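Local coordinates for protein (glyceraldehyde 3-phosphate dehydrogenase) (PDB 1B7G) that oxidises and phosphorylates glyceraldehyde 3-phosphate in glycolysis, using NADP in preference to NAD as cofactor, at residues A[3-8]-A[72-77]; A[37-42]-A[170-175]; A[138-143]-A[217-222]. The protein carries 1 engineered substitution. All coordinates share one frame; numbering follows the deposited sequence.

Overall arrangement
From the N terminus, strand 2-7 sets out in the nucleotide-binding domain, and contact 1 closes a loop of 63 residues when helix 71-77 returns to cover it. Residues 37-42 leave from within that loop but find their partner at 170-175, so contact 2 crosses contact 1 and ties the nucleotide-binding domain to the catalytic domain. Residues 138-143 then start contact 3, which ends at 217-222 beyond 170-175; contacts 2 and 3 therefore cross as well, whereas contact 1 closes before contact 3 opens. Contact 3 joins the active-site helix 139-152 to strand 219-227. Contacts 2 and 3 touch where Gln-171 OE1 lies 3.9 Å from Leu-217 CD2.

Contact 1: A[3-8]-A[72-77]; sequences NVAVNG and EDLIKT. Unlike the reference sequence in segment 72-77: Glu-72 (reference Asp), Asp-73 (reference Tyr).
Asn-3 meets Thr-77 at the start of strand 2-7, mainly through water: one molecule accepts from Asn-3 ND2 at 2.9 Å and donates to Thr-77 O at 2.8 Å, spanning a gap in which Asn-3 CB itself comes no nearer to that oxygen than 4.1 Å. The backbone of Asn-3 also pairs with Asp-79, just before strand 80-83. Two residues on, Ala-5 turns its methyl toward helix 71-77 and fits against the branch of Leu-74, with CB 3.6 Å from CD1. Leu-74 reaches it because its CG stands anti to the backbone N (chi1 168°), which carries the isopropyl end (CG, CD1, CD2) over the strand. CD2 then extends toward the next residue, Val-6, whose side chain points away but whose carbonyl O lies 4.1 Å from this methyl. The segment axes approach to 8.0 Å with N-to-C directions at 153°, the near-antiparallel helix-on-strand layering of a Rossmann fold; Gly-8 follows as the probable first glycine of its GxGxxG turn. With no direct hydrogen bond between the segments, cohesion here rests on the small Ala-5 methyl admitting Leu-74 closely, and on one bridging water at the more exposed end.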
loop_
_atom_site.group_PDB
_atom_site.type_symbol
_atom_site.label_atom_id
_atom_site.label_comp_id
_atom_site.label_asym_id
_atom_site.label_seq_id
_atom_site.Cartn_x
_atom_site.Cartn_y
_atom_site.Cartn_z
ATOM N N ASN A 3 -4.201 -27.190 -14.319
ATOM C CA ASN A 3 -5.304 -26.249 -14.280
ATOM C C ASN A 3 -5.699 -26.010 -12.817
ATOM O O ASN A 3 -6.064 -26.975 -12.165
ATOM C CB ASN A 3 -6.524 -26.854 -15.015
ATOM C CG ASN A 3 -6.294 -26.869 -16.536
ATOM O OD1 ASN A 3 -5.527 -26.032 -17.004
ATOM N ND2 ASN A 3 -6.950 -27.785 -17.248
ATOM N N VAL A 4 -5.628 -24.760 -12.347
ATOM C CA VAL A 4 -5.913 -24.477 -10.939
ATOM C C VAL A 4 -7.097 -23.538 -10.756
ATOM O O VAL A 4 -7.187 -22.455 -11.326
ATOM C CB VAL A 4 -4.718 -23.816 -10.208
ATOM C CG1 VAL A 4 -4.970 -23.785 -8.694
ATOM C CG2 VAL A 4 -3.404 -24.474 -10.517
ATOM N N ALA A 5 -7.985 -23.960 -9.845
ATOM C CA ALA A 5 -9.102 -23.137 -9.404
ATOM C C ALA A 5 -8.778 -22.465 -8.045
ATOM O O ALA A 5 -8.101 -23.083 -7.245
ATOM C CB ALA A 5 -10.282 -24.088 -9.199
ATOM N N VAL A 6 -9.279 -21.283 -7.762
ATOM C CA VAL A 6 -9.197 -20.613 -6.475
ATOM C C VAL A 6 -10.601 -20.361 -5.922
ATOM O O VAL A 6 -11.376 -19.568 -6.428
ATOM C CB VAL A 6 -8.456 -19.264 -6.473
ATOM C CG1 VAL A 6 -8.373 -18.692 -5.070
ATOM C CG2 VAL A 6 -7.060 -19.418 -7.059
ATOM N N ASN A 7 -10.899 -21.047 -4.824
ATOM C CA ASN A 7 -12.228 -20.951 -4.210
ATOM C C ASN A 7 -12.168 -19.959 -3.057
ATOM O O ASN A 7 -11.494 -20.176 -2.057
ATOM C CB ASN A 7 -12.681 -22.359 -3.813
ATOM C CG ASN A 7 -14.116 -22.364 -3.289
ATOM O OD1 ASN A 7 -14.775 -21.334 -3.339
ATOM N ND2 ASN A 7 -14.583 -23.498 -2.771
ATOM N N GLY A 8 -12.739 -18.779 -3.270
ATOM C CA GLY A 8 -12.735 -17.665 -2.352
ATOM C C GLY A 8 -11.771 -16.558 -2.740
ATOM O O GLY A 8 -10.631 -16.522 -2.260
ATOM N N GLU A 72 -19.154 -25.776 -8.292
ATOM C CA GLU A 72 -18.976 -27.132 -8.761
ATOM C C GLU A 72 -18.405 -27.179 -10.174
ATOM O O GLU A 72 -17.547 -28.013 -10.482
ATOM C CB GLU A 72 -20.281 -27.923 -8.730
ATOM C CG GLU A 72 -20.695 -28.387 -7.342
ATOM C CD GLU A 72 -21.313 -27.277 -6.516
ATOM O OE1 GLU A 72 -21.495 -26.160 -7.042
ATOM O OE2 GLU A 72 -21.620 -27.545 -5.329
ATOM N N ASP A 73 -18.899 -26.314 -11.052
ATOM C CA ASP A 73 -18.373 -26.247 -12.408
ATOM C C ASP A 73 -16.869 -25.984 -12.368
ATOM O O ASP A 73 -16.102 -26.745 -12.984
ATOM C CB ASP A 73 -19.045 -25.136 -13.215
ATOM C CG ASP A 73 -20.469 -25.543 -13.614
ATOM O OD1 ASP A 73 -20.722 -26.751 -13.706
ATOM O OD2 ASP A 73 -21.291 -24.637 -13.768
ATOM N N LEU A 74 -16.511 -24.935 -11.620
ATOM C CA LEU A 74 -15.121 -24.498 -11.482
ATOM C C LEU A 74 -14.289 -25.655 -10.966
ATOM O O LEU A 74 -13.237 -25.976 -11.499
ATOM C CB LEU A 74 -14.996 -23.281 -10.542
ATOM C CG LEU A 74 -13.583 -22.899 -10.091
ATOM C CD1 LEU A 74 -12.702 -22.489 -11.265
ATOM C CD2 LEU A 74 -13.580 -21.759 -9.065
ATOM N N ILE A 75 -14.858 -26.353 -9.971
ATOM C CA ILE A 75 -14.216 -27.510 -9.383
ATOM C C ILE A 75 -13.990 -28.606 -10.405
ATOM O O ILE A 75 -12.869 -29.107 -10.561
ATOM C CB ILE A 75 -15.015 -28.029 -8.151
ATOM C CG1 ILE A 75 -14.995 -26.954 -7.064
ATOM C CG2 ILE A 75 -14.323 -29.293 -7.644
ATOM C CD1 ILE A 75 -16.084 -27.051 -6.022
ATOM N N LYS A 76 -15.052 -28.957 -11.144
ATOM C CA LYS A 76 -14.986 -29.982 -12.178
ATOM C C LYS A 76 -13.947 -29.670 -13.247
ATOM O O LYS A 76 -13.166 -30.550 -13.663
ATOM C CB LYS A 76 -16.371 -30.202 -12.814
ATOM C CG LYS A 76 -17.344 -31.050 -12.036
ATOM C CD LYS A 76 -18.787 -31.043 -12.510
ATOM C CE LYS A 76 -19.691 -30.137 -11.707
ATOM N NZ LYS A 76 -21.125 -30.181 -12.106
ATOM N N THR A 77 -13.846 -28.419 -13.654
ATOM C CA THR A 77 -12.872 -27.978 -14.650
ATOM C C THR A 77 -11.438 -27.962 -14.194
ATOM O O THR A 77 -10.496 -28.054 -15.015
ATOM C CB THR A 77 -13.241 -26.534 -15.092
ATOM O OG1 THR A 77 -14.608 -26.524 -15.473
ATOM C CG2 THR A 77 -12.384 -26.038 -16.239
HETATM O O HOH W 1 -8.744 -29.805 -16.303
#

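Contact 2: A[37-42]-A[170-175]; sequences NYEAFI and DQKEVK. With SO4 (sulfate ion), chain G.
The backbones stay well apart, with the nearest CA pair, Glu-39 and Lys-172, separated by 11.0 Å, so long side chains from the first turn of helix 38-45 and from the type I turn 170-173 must bridge the gap. Lys-172 NZ bonds Glu-39 OE2 at 2.7 Å, a salt bridge made on the syn lone pair of the carboxylate, the two chains crossing at about a right angle. The other oxygen is steadied by Asn-37, whose ND2 gives OE1 a nearly straight bond (3.1 Å, 173°) from the anti side, while Asn-37 OD1 caps the helix through weak bonds to the amides of Glu-39 and Ala-40. Tyr-38 comes in obliquely: CG lies between the backbone N and carbonyl carbon (chi1 64°), and OH packs against the aliphatic part of Lys-172, 3.8 Å from CB. Lys-172 NZ also donates to sulfate O1 at 2.7 Å and bonds Thr-11 OG1; Thr-11, a probable NAD-binding residue, holds the same sulfate through its backbone N. Glu-39 OE2 has a second cation in Lys-14, so the carboxylate oxygen has two cations and the ammonium two anions. Phe-41 meets Tyr-253 of the second subunit. Helix 38-45 follows strand 26-32 of the nucleotide-binding sheet, and the turn belongs to the loop between strands 157-167 and 183-184.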
loop_
_atom_site.group_PDB
_atom_site.type_symbol
_atom_site.label_atom_id
_atom_site.label_comp_id
_atom_site.label_asym_id
_atom_site.label_seq_id
_atom_site.Cartn_x
_atom_site.Cartn_y
_atom_site.Cartn_z
ATOM N N ASN A 37 -18.480 -7.425 -4.974
ATOM C CA ASN A 37 -17.864 -6.192 -4.477
ATOM C C ASN A 37 -16.769 -5.700 -5.399
ATOM O O ASN A 37 -16.613 -6.281 -6.494
ATOM C CB ASN A 37 -17.377 -6.446 -3.051
ATOM C CG ASN A 37 -16.058 -7.174 -2.999
ATOM O OD1 ASN A 37 -15.765 -8.022 -3.849
ATOM N ND2 ASN A 37 -15.235 -6.777 -2.027
ATOM N N TYR A 38 -15.971 -4.733 -5.012
ATOM C CA TYR A 38 -14.905 -4.143 -5.778
ATOM C C TYR A 38 -13.809 -5.128 -6.147
ATOM O O TYR A 38 -13.217 -4.948 -7.223
ATOM C CB TYR A 38 -14.307 -2.880 -5.138
ATOM C CG TYR A 38 -13.645 -3.192 -3.797
ATOM C CD1 TYR A 38 -14.332 -3.130 -2.605
ATOM C CD2 TYR A 38 -12.282 -3.474 -3.791
ATOM C CE1 TYR A 38 -13.696 -3.388 -1.399
ATOM C CE2 TYR A 38 -11.650 -3.772 -2.594
ATOM C CZ TYR A 38 -12.356 -3.727 -1.410
ATOM O OH TYR A 38 -11.717 -4.024 -0.236
ATOM N N GLU A 39 -13.572 -6.155 -5.324
ATOM C CA GLU A 39 -12.617 -7.192 -5.641
ATOM C C GLU A 39 -13.115 -8.020 -6.834
ATOM O O GLU A 39 -12.316 -8.172 -7.755
ATOM C CB GLU A 39 -12.274 -8.121 -4.476
ATOM C CG GLU A 39 -11.187 -7.511 -3.564
ATOM C CD GLU A 39 -11.324 -8.004 -2.127
ATOM O OE1 GLU A 39 -12.464 -8.207 -1.656
ATOM O OE2 GLU A 39 -10.289 -8.210 -1.459
ATOM N N ALA A 40 -14.377 -8.445 -6.847
ATOM C CA ALA A 40 -14.928 -9.125 -8.011
ATOM C C ALA A 40 -14.921 -8.253 -9.266
ATOM O O ALA A 40 -14.610 -8.729 -10.363
ATOM C CB ALA A 40 -16.352 -9.609 -7.734
ATOM N N PHE A 41 -15.267 -6.974 -9.161
ATOM C CA PHE A 41 -15.238 -6.054 -10.278
ATOM C C PHE A 41 -13.859 -6.064 -10.936
ATOM O O PHE A 41 -13.651 -6.279 -12.130
ATOM C CB PHE A 41 -15.520 -4.617 -9.783
ATOM C CG PHE A 41 -15.651 -3.626 -10.919
ATOM C CD1 PHE A 41 -16.723 -3.699 -11.786
ATOM C CD2 PHE A 41 -14.723 -2.625 -11.108
ATOM C CE1 PHE A 41 -16.858 -2.797 -12.825
ATOM C CE2 PHE A 41 -14.842 -1.720 -12.141
ATOM C CZ PHE A 41 -15.919 -1.806 -13.013
ATOM N N ILE A 42 -12.854 -5.829 -10.092
ATOM C CA ILE A 42 -11.467 -5.771 -10.534
ATOM C C ILE A 42 -10.962 -7.075 -11.107
ATOM O O ILE A 42 -10.225 -7.032 -12.118
ATOM C CB ILE A 42 -10.552 -5.201 -9.434
ATOM C CG1 ILE A 42 -11.033 -3.804 -9.090
ATOM C CG2 ILE A 42 -9.094 -5.214 -9.925
ATOM C CD1 ILE A 42 -10.263 -3.046 -8.038
ATOM N N ASP A 170 -7.283 -6.837 8.729
ATOM C CA ASP A 170 -6.526 -6.208 7.635
ATOM C C ASP A 170 -7.064 -4.789 7.408
ATOM O O ASP A 170 -8.178 -4.439 7.790
ATOM C CB ASP A 170 -6.598 -7.008 6.366
ATOM C CG ASP A 170 -5.840 -8.337 6.550
ATOM O OD1 ASP A 170 -4.740 -8.250 7.142
ATOM O OD2 ASP A 170 -6.407 -9.350 6.114
ATOM N N GLN A 171 -6.234 -4.011 6.742
ATOM C CA GLN A 171 -6.481 -2.627 6.460
ATOM C C GLN A 171 -7.770 -2.355 5.686
ATOM O O GLN A 171 -8.439 -1.345 5.996
ATOM C CB GLN A 171 -5.298 -2.025 5.690
ATOM C CG GLN A 171 -5.563 -0.531 5.422
ATOM C CD GLN A 171 -4.297 0.138 4.917
ATOM O OE1 GLN A 171 -3.412 0.484 5.704
ATOM N NE2 GLN A 171 -4.224 0.245 3.589
ATOM N N LYS A 172 -8.189 -3.257 4.818
ATOM C CA LYS A 172 -9.453 -3.027 4.090
ATOM C C LYS A 172 -10.662 -3.238 4.979
ATOM O O LYS A 172 -11.764 -2.792 4.646
ATOM C CB LYS A 172 -9.534 -3.914 2.838
ATOM C CG LYS A 172 -10.083 -5.320 3.114
ATOM C CD LYS A 172 -9.600 -6.312 2.071
ATOM C CE LYS A 172 -10.375 -7.606 2.129
ATOM N NZ LYS A 172 -9.825 -8.644 1.216
ATOM N N GLU A 173 -10.539 -4.002 6.060
ATOM C CA GLU A 173 -11.711 -4.271 6.916
ATOM C C GLU A 173 -12.008 -3.022 7.712
ATOM O O GLU A 173 -11.103 -2.285 8.166
ATOM C CB GLU A 173 -11.475 -5.545 7.739
ATOM C CG GLU A 173 -10.794 -6.669 6.975
ATOM C CD GLU A 173 -10.488 -7.946 7.722
ATOM O OE1 GLU A 173 -11.360 -8.861 7.746
ATOM O OE2 GLU A 173 -9.381 -8.163 8.298
ATOM N N VAL A 174 -13.232 -2.494 7.643
ATOM C CA VAL A 174 -13.556 -1.283 8.398
ATOM C C VAL A 174 -14.602 -1.626 9.457
ATOM O O VAL A 174 -15.034 -0.750 10.190
ATOM C CB VAL A 174 -14.054 -0.134 7.488
ATOM C CG1 VAL A 174 -12.981 0.237 6.468
ATOM C CG2 VAL A 174 -15.351 -0.538 6.814
ATOM N N LYS A 175 -15.044 -2.888 9.527
ATOM C CA LYS A 175 -16.039 -3.202 10.570
ATOM C C LYS A 175 -15.459 -3.992 11.735
ATOM O O LYS A 175 -16.219 -4.467 12.584
ATOM C CB LYS A 175 -17.235 -3.925 9.960
ATOM C CG LYS A 175 -17.982 -3.001 8.971
ATOM C CD LYS A 175 -19.179 -3.727 8.358
ATOM C CE LYS A 175 -19.984 -2.792 7.455
ATOM N NZ LYS A 175 -19.502 -2.879 6.044
HETATM S S SO4 G . -11.341 -11.426 3.285
HETATM O O1 SO4 G . -11.582 -10.370 2.250
HETATM O O2 SO4 G . -9.977 -12.019 3.082
HETATM O O3 SO4 G . -12.385 -12.497 3.147
HETATM O O4 SO4 G . -11.430 -10.829 4.661
#

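Contact 3: A[138-143]-A[217-222]; sequences SCNTTA and LMHMHF. With SO4 (sulfate ion), chain C.
Asn-140 reaches across to His-219 and His-221 in the active site of the GAPDH catalytic domain, an alpha/beta domain in which the N-terminal turn of helix 139-152 faces strand 219-227 of its mixed sheet. Its CG stands anti to the carbonyl carbon (chi1 -77°), directing the amide at both imidazoles. Toward His-219 the amide is oblique, the planes 60° apart: ND2 lies over one ring face, offset to the rim and 3.1 Å from CD2. His-221 instead presents its edge. Its NE2 donates to Asn-140 OD1 at 2.6 Å along an almost straight line (174°), in the ring plane but above the plane of the carbonyl. With OD1 taken by His-221 and ND2 by sulfate O2 at 2.9 Å, the rotation of the amide is set, and its ND2 is held over the His-219 face. Cys-139, probably the nucleophile, shares the catalytic site with His-219, whose ND1 bonds the backbone N of Arg-167. The sulfate, probably from the crystallisation liquor, occupies the inorganic phosphate site, where Arg-166 and His-193 also bond it. At the helix start Ser-138, the N-cap, donates OG to O4 at 2.8 Å, and the backbone N of Asn-140 meets O3 at 2.8 Å.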
loop_
_atom_site.group_PDB
_atom_site.type_symbol
_atom_site.label_atom_id
_atom_site.label_comp_id
_atom_site.label_asym_id
_atom_site.label_seq_id
_atom_site.Cartn_x
_atom_site.Cartn_y
_atom_site.Cartn_z
ATOM N N SER A 138 -1.482 -21.742 9.176
ATOM C CA SER A 138 -1.839 -20.320 9.204
ATOM C C SER A 138 -0.643 -19.447 8.964
ATOM O O SER A 138 0.528 -19.858 9.022
ATOM C CB SER A 138 -2.478 -19.980 10.592
ATOM O OG SER A 138 -1.378 -19.921 11.543
ATOM N N CYS A 139 -0.875 -18.135 8.802
ATOM C CA CYS A 139 0.188 -17.178 8.585
ATOM C C CYS A 139 1.238 -17.176 9.711
ATOM O O CYS A 139 2.430 -17.138 9.459
ATOM C CB CYS A 139 -0.458 -15.747 8.535
ATOM S SG CYS A 139 -1.776 -15.654 7.263
ATOM N N ASN A 140 0.785 -17.148 10.983
ATOM C CA ASN A 140 1.803 -17.095 12.052
ATOM C C ASN A 140 2.397 -18.471 12.283
ATOM O O ASN A 140 3.566 -18.561 12.646
ATOM C CB ASN A 140 1.174 -16.504 13.336
ATOM C CG ASN A 140 1.046 -14.988 13.190
ATOM O OD1 ASN A 140 1.992 -14.326 12.766
ATOM N ND2 ASN A 140 -0.093 -14.431 13.528
ATOM N N THR A 141 1.647 -19.551 11.963
ATOM C CA THR A 141 2.247 -20.882 12.131
ATOM C C THR A 141 3.364 -21.040 11.100
ATOM O O THR A 141 4.435 -21.596 11.340
ATOM C CB THR A 141 1.209 -21.991 11.945
ATOM O OG1 THR A 141 0.076 -21.751 12.796
ATOM C CG2 THR A 141 1.810 -23.352 12.317
ATOM N N THR A 142 3.066 -20.553 9.872
ATOM C CA THR A 142 4.081 -20.597 8.811
ATOM C C THR A 142 5.354 -19.896 9.200
ATOM O O THR A 142 6.462 -20.374 8.926
ATOM C CB THR A 142 3.540 -20.006 7.503
ATOM O OG1 THR A 142 2.417 -20.768 7.027
ATOM C CG2 THR A 142 4.600 -20.007 6.403
ATOM N N ALA A 143 5.241 -18.676 9.793
ATOM C CA ALA A 143 6.439 -17.919 10.118
ATOM C C ALA A 143 7.248 -18.660 11.197
ATOM O O ALA A 143 8.459 -18.714 11.089
ATOM C CB ALA A 143 6.052 -16.507 10.585
ATOM N N LEU A 217 -1.328 -3.617 10.020
ATOM C CA LEU A 217 -0.312 -3.926 9.026
ATOM C C LEU A 217 0.298 -5.306 9.085
ATOM O O LEU A 217 0.412 -5.965 8.053
ATOM C CB LEU A 217 0.771 -2.846 9.107
ATOM C CG LEU A 217 0.236 -1.397 9.001
ATOM C CD1 LEU A 217 1.386 -0.405 8.894
ATOM C CD2 LEU A 217 -0.676 -1.270 7.773
ATOM N N MET A 218 0.803 -5.723 10.234
ATOM C CA MET A 218 1.593 -6.949 10.360
ATOM C C MET A 218 1.487 -7.467 11.800
ATOM O O MET A 218 1.331 -6.633 12.711
ATOM C CB MET A 218 3.076 -6.575 10.183
ATOM C CG MET A 218 3.546 -6.406 8.743
ATOM S SD MET A 218 5.264 -5.976 8.601
ATOM C CE MET A 218 5.295 -5.382 6.881
ATOM N N HIS A 219 1.729 -8.749 11.935
ATOM C CA HIS A 219 1.899 -9.385 13.218
ATOM C C HIS A 219 3.365 -9.270 13.615
ATOM O O HIS A 219 4.209 -9.072 12.734
ATOM C CB HIS A 219 1.621 -10.889 13.105
ATOM C CG HIS A 219 0.281 -11.275 12.597
ATOM N ND1 HIS A 219 -0.896 -10.869 13.157
ATOM C CD2 HIS A 219 -0.078 -12.076 11.553
ATOM C CE1 HIS A 219 -1.920 -11.402 12.545
ATOM N NE2 HIS A 219 -1.431 -12.169 11.546
ATOM N N MET A 220 3.652 -9.561 14.891
ATOM C CA MET A 220 4.990 -9.694 15.368
ATOM C C MET A 220 5.119 -10.891 16.306
ATOM O O MET A 220 4.228 -11.235 17.089
ATOM C CB MET A 220 5.644 -8.473 16.052
ATOM C CG MET A 220 6.249 -7.491 15.045
ATOM S SD MET A 220 7.171 -6.160 15.784
ATOM C CE MET A 220 8.716 -7.045 16.179
ATOM N N HIS A 221 6.303 -11.546 16.204
ATOM C CA HIS A 221 6.596 -12.666 17.089
ATOM C C HIS A 221 7.821 -12.375 17.970
ATOM O O HIS A 221 8.772 -11.785 17.582
ATOM C CB HIS A 221 6.891 -14.008 16.383
ATOM C CG HIS A 221 5.746 -14.521 15.549
ATOM N ND1 HIS A 221 5.600 -15.882 15.276
ATOM C CD2 HIS A 221 4.735 -13.896 14.943
ATOM C CE1 HIS A 221 4.476 -16.017 14.531
ATOM N NE2 HIS A 221 3.979 -14.837 14.307
ATOM N N PHE A 222 7.753 -12.942 19.189
ATOM C CA PHE A 222 8.904 -12.730 20.106
ATOM C C PHE A 222 9.265 -14.115 20.631
ATOM O O PHE A 222 8.381 -14.795 21.168
ATOM C CB PHE A 222 8.543 -11.782 21.240
ATOM C CG PHE A 222 8.079 -10.428 20.750
ATOM C CD1 PHE A 222 9.002 -9.475 20.363
ATOM C CD2 PHE A 222 6.732 -10.147 20.617
ATOM C CE1 PHE A 222 8.574 -8.242 19.883
ATOM C CE2 PHE A 222 6.299 -8.918 20.132
ATOM C CZ PHE A 222 7.228 -7.965 19.769
HETATM S S SO4 C . -2.840 -16.913 12.901
HETATM O O1 SO4 C . -4.185 -16.435 12.606
HETATM O O2 SO4 C . -2.293 -16.137 14.144
HETATM O O3 SO4 C . -1.818 -16.739 11.874
HETATM O O4 SO4 C . -2.994 -18.340 13.241
#